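Local coordinates for genome polyprotein (PDB 6QWT) that probably copies viral RNA as the RNA-dependent RNA polymerase (3Dpol) released from the C-terminal end of a picornavirus polyprotein, at residues 70-74 against 244-248; 308-313 against 327-333. All blocks are in the same frame, centred on the assembly; numbering follows the deposited sequence.

Contact 1 of 2, residues 70-74 against 244-248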
loop_
_atom_site.group_PDB
_atom_site.type_symbol
_atom_site.label_atom_id
_atom_site.label_comp_id
_atom_site.label_asym_id
_atom_site.label_seq_id
_atom_site.Cartn_x
_atom_site.Cartn_y
_atom_site.Cartn_z
ATOM N N LEU A 70 17.729 2.633 -16.784
ATOM C CA LEU A 70 16.313 2.366 -16.538
ATOM C C LEU A 70 15.781 1.261 -17.446
ATOM O O LEU A 70 15.184 0.288 -16.968
ATOM C CB LEU A 70 15.493 3.648 -16.708
ATOM C CG LEU A 70 13.985 3.473 -16.492
ATOM C CD1 LEU A 70 13.696 2.801 -15.149
ATOM C CD2 LEU A 70 13.258 4.807 -16.596
ATOM N N ILE A 71 15.968 1.403 -18.762
ATOM C CA ILE A 71 15.521 0.358 -19.689
ATOM C C ILE A 71 16.174 -0.986 -19.389
ATOM O O ILE A 71 15.466 -2.006 -19.397
ATOM C CB ILE A 71 15.745 0.808 -21.145
ATOM C CG1 ILE A 71 14.982 2.104 -21.436
ATOM C CG2 ILE A 71 15.365 -0.314 -22.115
ATOM C CD1 ILE A 71 13.635 1.900 -22.047
ATOM N N PRO A 72 17.489 -1.075 -19.140
ATOM C CA PRO A 72 18.044 -2.368 -18.703
ATOM C C PRO A 72 17.371 -2.920 -17.456
ATOM O O PRO A 72 17.172 -4.138 -17.357
ATOM C CB PRO A 72 19.524 -2.041 -18.461
ATOM C CG PRO A 72 19.804 -0.919 -19.388
ATOM C CD PRO A 72 18.557 -0.086 -19.383
ATOM N N ALA A 73 17.007 -2.058 -16.501
ATOM C CA ALA A 73 16.338 -2.538 -15.295
ATOM C C ALA A 73 14.967 -3.110 -15.618
ATOM O O ALA A 73 14.557 -4.124 -15.041
ATOM C CB ALA A 73 16.217 -1.410 -14.269
ATOM N N VAL A 74 14.243 -2.473 -16.544
ATOM C CA VAL A 74 12.950 -2.998 -16.976
ATOM C C VAL A 74 13.112 -4.407 -17.535
ATOM O O VAL A 74 12.394 -5.337 -17.147
ATOM C CB VAL A 74 12.301 -2.053 -18.004
ATOM C CG1 VAL A 74 11.061 -2.696 -18.605
ATOM C CG2 VAL A 74 11.964 -0.712 -17.365
ATOM N N VAL A 244 8.038 8.021 -16.723
ATOM C CA VAL A 244 8.722 7.144 -17.666
ATOM C C VAL A 244 8.734 5.700 -17.175
ATOM O O VAL A 244 8.682 4.765 -17.984
ATOM C CB VAL A 244 10.144 7.686 -17.936
ATOM C CG1 VAL A 244 10.989 7.654 -16.667
ATOM C CG2 VAL A 244 10.809 6.924 -19.077
ATOM N N VAL A 245 8.772 5.486 -15.858
ATOM C CA VAL A 245 8.779 4.121 -15.334
ATOM C C VAL A 245 7.440 3.441 -15.599
ATOM O O VAL A 245 7.388 2.297 -16.073
ATOM C CB VAL A 245 9.130 4.120 -13.834
ATOM C CG1 VAL A 245 9.136 2.697 -13.296
ATOM C CG2 VAL A 245 10.480 4.778 -13.600
ATOM N N PHE A 246 6.336 4.133 -15.301
ATOM C CA PHE A 246 5.011 3.585 -15.584
ATOM C C PHE A 246 4.823 3.331 -17.073
ATOM O O PHE A 246 4.260 2.306 -17.472
ATOM C CB PHE A 246 3.926 4.537 -15.078
ATOM C CG PHE A 246 3.543 4.318 -13.647
ATOM C CD1 PHE A 246 3.017 3.105 -13.237
ATOM C CD2 PHE A 246 3.702 5.327 -12.711
ATOM C CE1 PHE A 246 2.661 2.898 -11.917
ATOM C CE2 PHE A 246 3.344 5.127 -11.390
ATOM C CZ PHE A 246 2.825 3.911 -10.993
ATOM N N LYS A 247 5.278 4.268 -17.910
ATOM C CA LYS A 247 5.137 4.113 -19.354
ATOM C C LYS A 247 5.862 2.867 -19.850
ATOM O O LYS A 247 5.318 2.102 -20.656
ATOM C CB LYS A 247 5.658 5.365 -20.060
ATOM C CG LYS A 247 5.304 5.454 -21.533
ATOM C CD LYS A 247 6.199 6.456 -22.255
ATOM C CE LYS A 247 7.322 5.752 -23.009
ATOM N NZ LYS A 247 8.600 6.523 -22.999
ATOM N N LEU A 248 7.088 2.640 -19.375
ATOM C CA LEU A 248 7.832 1.459 -19.797
ATOM C C LEU A 248 7.171 0.179 -19.298
ATOM O O LEU A 248 7.145 -0.831 -20.010
ATOM C CB LEU A 248 9.278 1.550 -19.311
ATOM C CG LEU A 248 10.083 2.660 -19.992
ATOM C CD1 LEU A 248 11.439 2.861 -19.332
ATOM C CD2 LEU A 248 10.234 2.364 -21.473
#

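Contact 2 of 2, residues 308-313 against 327-333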
loop_
_atom_site.group_PDB
_atom_site.type_symbol
_atom_site.label_atom_id
_atom_site.label_comp_id
_atom_site.label_asym_id
_atom_site.label_seq_id
_atom_site.Cartn_x
_atom_site.Cartn_y
_atom_site.Cartn_z
ATOM N N ASN A 308 8.799 -0.006 -7.922
ATOM C CA ASN A 308 9.863 -0.040 -6.926
ATOM C C ASN A 308 10.966 -1.015 -7.324
ATOM O O ASN A 308 12.155 -0.696 -7.213
ATOM C CB ASN A 308 9.268 -0.410 -5.571
ATOM C CG ASN A 308 10.037 0.177 -4.419
ATOM O OD1 ASN A 308 11.208 0.529 -4.556
ATOM N ND2 ASN A 308 9.369 0.328 -3.281
ATOM N N ASN A 309 10.590 -2.212 -7.787
ATOM C CA ASN A 309 11.586 -3.185 -8.229
ATOM C C ASN A 309 12.440 -2.614 -9.355
ATOM O O ASN A 309 13.673 -2.695 -9.316
ATOM C CB ASN A 309 10.900 -4.476 -8.681
ATOM C CG ASN A 309 10.720 -5.480 -7.551
ATOM O OD1 ASN A 309 11.416 -6.498 -7.485
ATOM N ND2 ASN A 309 9.771 -5.203 -6.662
ATOM N N ILE A 310 11.791 -2.020 -10.365
ATOM C CA ILE A 310 12.512 -1.468 -11.511
ATOM C C ILE A 310 13.468 -0.369 -11.062
ATOM O O ILE A 310 14.632 -0.319 -11.481
ATOM C CB ILE A 310 11.520 -0.943 -12.567
ATOM C CG1 ILE A 310 10.535 -2.038 -12.985
ATOM C CG2 ILE A 310 12.261 -0.373 -13.765
ATOM C CD1 ILE A 310 10.979 -2.868 -14.126
ATOM N N SER A 311 12.985 0.535 -10.209
ATOM C CA SER A 311 13.803 1.665 -9.779
ATOM C C SER A 311 15.031 1.195 -9.009
ATOM O O SER A 311 16.152 1.646 -9.271
ATOM C CB SER A 311 12.959 2.621 -8.938
ATOM O OG SER A 311 11.811 3.028 -9.658
ATOM N N LEU A 312 14.839 0.276 -8.055
ATOM C CA LEU A 312 15.968 -0.258 -7.295
ATOM C C LEU A 312 16.978 -0.943 -8.205
ATOM O O LEU A 312 18.189 -0.729 -8.074
ATOM C CB LEU A 312 15.471 -1.233 -6.230
ATOM C CG LEU A 312 14.681 -0.646 -5.063
ATOM C CD1 LEU A 312 13.841 -1.729 -4.394
ATOM C CD2 LEU A 312 15.614 0.022 -4.059
ATOM N N LEU A 313 16.496 -1.774 -9.133
ATOM C CA LEU A 313 17.394 -2.454 -10.059
ATOM C C LEU A 313 18.173 -1.454 -10.910
ATOM O O LEU A 313 19.354 -1.668 -11.201
ATOM C CB LEU A 313 16.600 -3.419 -10.941
ATOM C CG LEU A 313 16.074 -4.682 -10.248
ATOM C CD1 LEU A 313 14.935 -5.313 -11.035
ATOM C CD2 LEU A 313 17.184 -5.694 -10.035
ATOM N N TRP A 327 20.582 -11.570 -6.310
ATOM C CA TRP A 327 19.861 -10.498 -5.643
ATOM C C TRP A 327 18.415 -10.925 -5.431
ATOM O O TRP A 327 17.895 -11.782 -6.153
ATOM C CB TRP A 327 19.922 -9.196 -6.455
ATOM C CG TRP A 327 19.398 -9.337 -7.853
ATOM C CD1 TRP A 327 20.114 -9.664 -8.968
ATOM C CD2 TRP A 327 18.042 -9.166 -8.284
ATOM N NE1 TRP A 327 19.290 -9.704 -10.069
ATOM C CE2 TRP A 327 18.012 -9.402 -9.675
ATOM C CE3 TRP A 327 16.852 -8.835 -7.630
ATOM C CZ2 TRP A 327 16.838 -9.317 -10.420
ATOM C CZ3 TRP A 327 15.686 -8.750 -8.376
ATOM C CH2 TRP A 327 15.688 -8.991 -9.754
ATOM N N ARG A 328 17.776 -10.321 -4.432
ATOM C CA ARG A 328 16.356 -10.529 -4.188
ATOM C C ARG A 328 15.756 -9.246 -3.637
ATOM O O ARG A 328 16.344 -8.603 -2.765
ATOM C CB ARG A 328 16.105 -11.689 -3.218
ATOM C CG ARG A 328 14.662 -11.772 -2.722
ATOM C CD ARG A 328 14.422 -13.032 -1.913
ATOM N NE ARG A 328 14.578 -14.240 -2.717
ATOM C CZ ARG A 328 13.638 -14.726 -3.523
ATOM N NH1 ARG A 328 12.472 -14.105 -3.633
ATOM N NH2 ARG A 328 13.865 -15.831 -4.219
ATOM N N ILE A 329 14.584 -8.881 -4.153
ATOM C CA ILE A 329 13.857 -7.696 -3.714
ATOM C C ILE A 329 12.466 -8.123 -3.265
ATOM O O ILE A 329 11.866 -9.030 -3.853
ATOM C CB ILE A 329 13.785 -6.634 -4.835
ATOM C CG1 ILE A 329 15.182 -6.084 -5.141
ATOM C CG2 ILE A 329 12.849 -5.495 -4.450
ATOM C CD1 ILE A 329 15.237 -5.149 -6.346
ATOM N N LEU A 330 11.969 -7.496 -2.199
ATOM C CA LEU A 330 10.600 -7.709 -1.738
ATOM C C LEU A 330 10.004 -6.358 -1.377
ATOM O O LEU A 330 10.531 -5.658 -0.507
ATOM C CB LEU A 330 10.548 -8.660 -0.541
ATOM C CG LEU A 330 9.151 -9.124 -0.112
ATOM C CD1 LEU A 330 8.516 -10.015 -1.172
ATOM C CD2 LEU A 330 9.237 -9.851 1.216
ATOM N N CYS A 331 8.910 -6.001 -2.042
ATOM C CA CYS A 331 8.333 -4.670 -1.964
ATOM C C CYS A 331 6.857 -4.752 -1.601
ATOM O O CYS A 331 6.142 -5.660 -2.037
ATOM C CB CYS A 331 8.494 -3.923 -3.300
ATOM S SG CYS A 331 10.177 -3.398 -3.687
ATOM N N TYR A 332 6.413 -3.788 -0.797
ATOM C CA TYR A 332 4.988 -3.514 -0.592
ATOM C C TYR A 332 4.845 -1.995 -0.571
ATOM O O TYR A 332 5.160 -1.355 0.435
ATOM C CB TYR A 332 4.451 -4.143 0.690
ATOM C CG TYR A 332 2.936 -4.331 0.698
ATOM C CD1 TYR A 332 2.365 -5.547 1.066
ATOM C CD2 TYR A 332 2.081 -3.294 0.336
ATOM C CE1 TYR A 332 0.988 -5.721 1.070
ATOM C CE2 TYR A 332 0.707 -3.460 0.335
ATOM C CZ TYR A 332 0.167 -4.675 0.702
ATOM O OH TYR A 332 -1.199 -4.838 0.703
ATOM N N GLY A 333 4.363 -1.427 -1.672
ATOM C CA GLY A 333 4.294 0.023 -1.773
ATOM C C GLY A 333 5.688 0.619 -1.806
ATOM O O GLY A 333 6.529 0.250 -2.632
#

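Contact 1 of 2, residues 70-74 against 244-248
Leu248 packs against Leu70, Ile71 and Val74, two neighbours on helix 70-81 and the residue one turn beyond, its methyls meeting the first two and its CB nearest the third, and so organises a purely apolar meeting of two helices. The short axes run 10.9 Å apart at a crossing angle of -39°, a distance that side-chain ends rather than backbones must bridge. On the buried side Leu70 reaches across to Val244, Val245 and Leu248. With CG anti to the backbone nitrogen (chi1 179°), its fork extends across the gap: CD2 meets Val244 CG1 tip to tip at 3.6 Å and rests 3.8 Å from Leu248 CD1. The other branch, Leu70 CD1, brushes Val245 CG2 more lightly, at 4.1 Å. Val74 is also less close, its CG2 standing 4.0 Å from Leu248 CB, where the two side chains cross at about a right angle.

The contrast is Ile71, on the side open to solvent. Though exposed, it still presses its CD1 methyl, carried on a chi2 of -95° that departs from the staggered positions, to 3.5 Å from Leu248 CD2, closer than usual for two methyls. At this margin one methyl meets both branches of Leu248, whereas the interior spreads over several residue pairs. Pro66 and Trp67, just ahead of helix 70-81, extend the apolar cover to Val244 and Val245. The arrangement is plain helix-on-helix packing of the polymerase fold, joining helix 70-81 to helix 243-256, which comes after the palm's motif A strand 230-235 and the short helix 237-240.

Contact 2 of 2, residues 308-313 against 327-333
Every second residue of strand 327-332, namely Trp327, Ile329 and Cys331, turns its side chain to helix 298-316, and the contacts that follow fall into three kinds.

The first is apolar and aromatic. Leu313 sets CD2 over one face of the Trp327 indole, 3.5 Å from the centroid of the six-membered ring and 8° off its normal, a CH-pi contact in which the two side chains cross at about a right angle. Trp327 offers this face with a chi1 of 57°, CG sitting between its own backbone nitrogen and carbonyl carbon. Ile329 fills the middle: its CD1 lies 4.0 Å from Leu313 CG, and its CG2 branch is 3.9 Å from Leu312 CD1. The thiol of Cys331 packs on the CB methylene of Asn308, SG to CB 3.6 Å.

The second kind is amide against apolar or sulfur. Asn309 slides past Ile329 in the opposite direction, bringing OD1 to 3.5 Å from Ile329 CG2, while its ND2 comes equally near Cys331 SG. That nitrogen is held by hydrogen bonds to the carbonyl oxygens of Gly205 and Ser305, which fix the turn of the amide.

The third is one hydrogen bond, from Asn308 ND2 to Gly333 O, 2.9 Å long and with an N-H...O angle of 153°. It arrives in the carbonyl plane, on a lone pair, and ties the helix to the glycine of the YGDD sequence, the hallmark of motif C in these polymerases.

Strand 327-332 forms an edge of the antiparallel palm sheet and pairs with strand 335-340, whose Val336 also touches Asn308, Leu312 and Cys331. Tyr353 of helix 346-356 packs on Leu312, and Arg80 of helix 70-81 makes a cation-pi contact with Trp327.

Helix 298-316 connects the two sites, whose centres are 13 Å apart. Though it forms no part of the 70-74/244-248 pair, its Ile310 points away from strand 327-332 and lies against helix 70-81, with CG2 3.7 Å from Leu70 CD1; Ala73 CB also rests on the Ile310 carbonyl oxygen. The helix thus serves contact 2 with one side and backs contact 1 with another. Both are largely buried, but contact 1 lies farther from the chain's centre, has an exposed margin and relies on aliphatic carbons alone. Contact 2, within the catalytic palm, adds amides, a thiol, an indole and a hydrogen bond at the motif C turn.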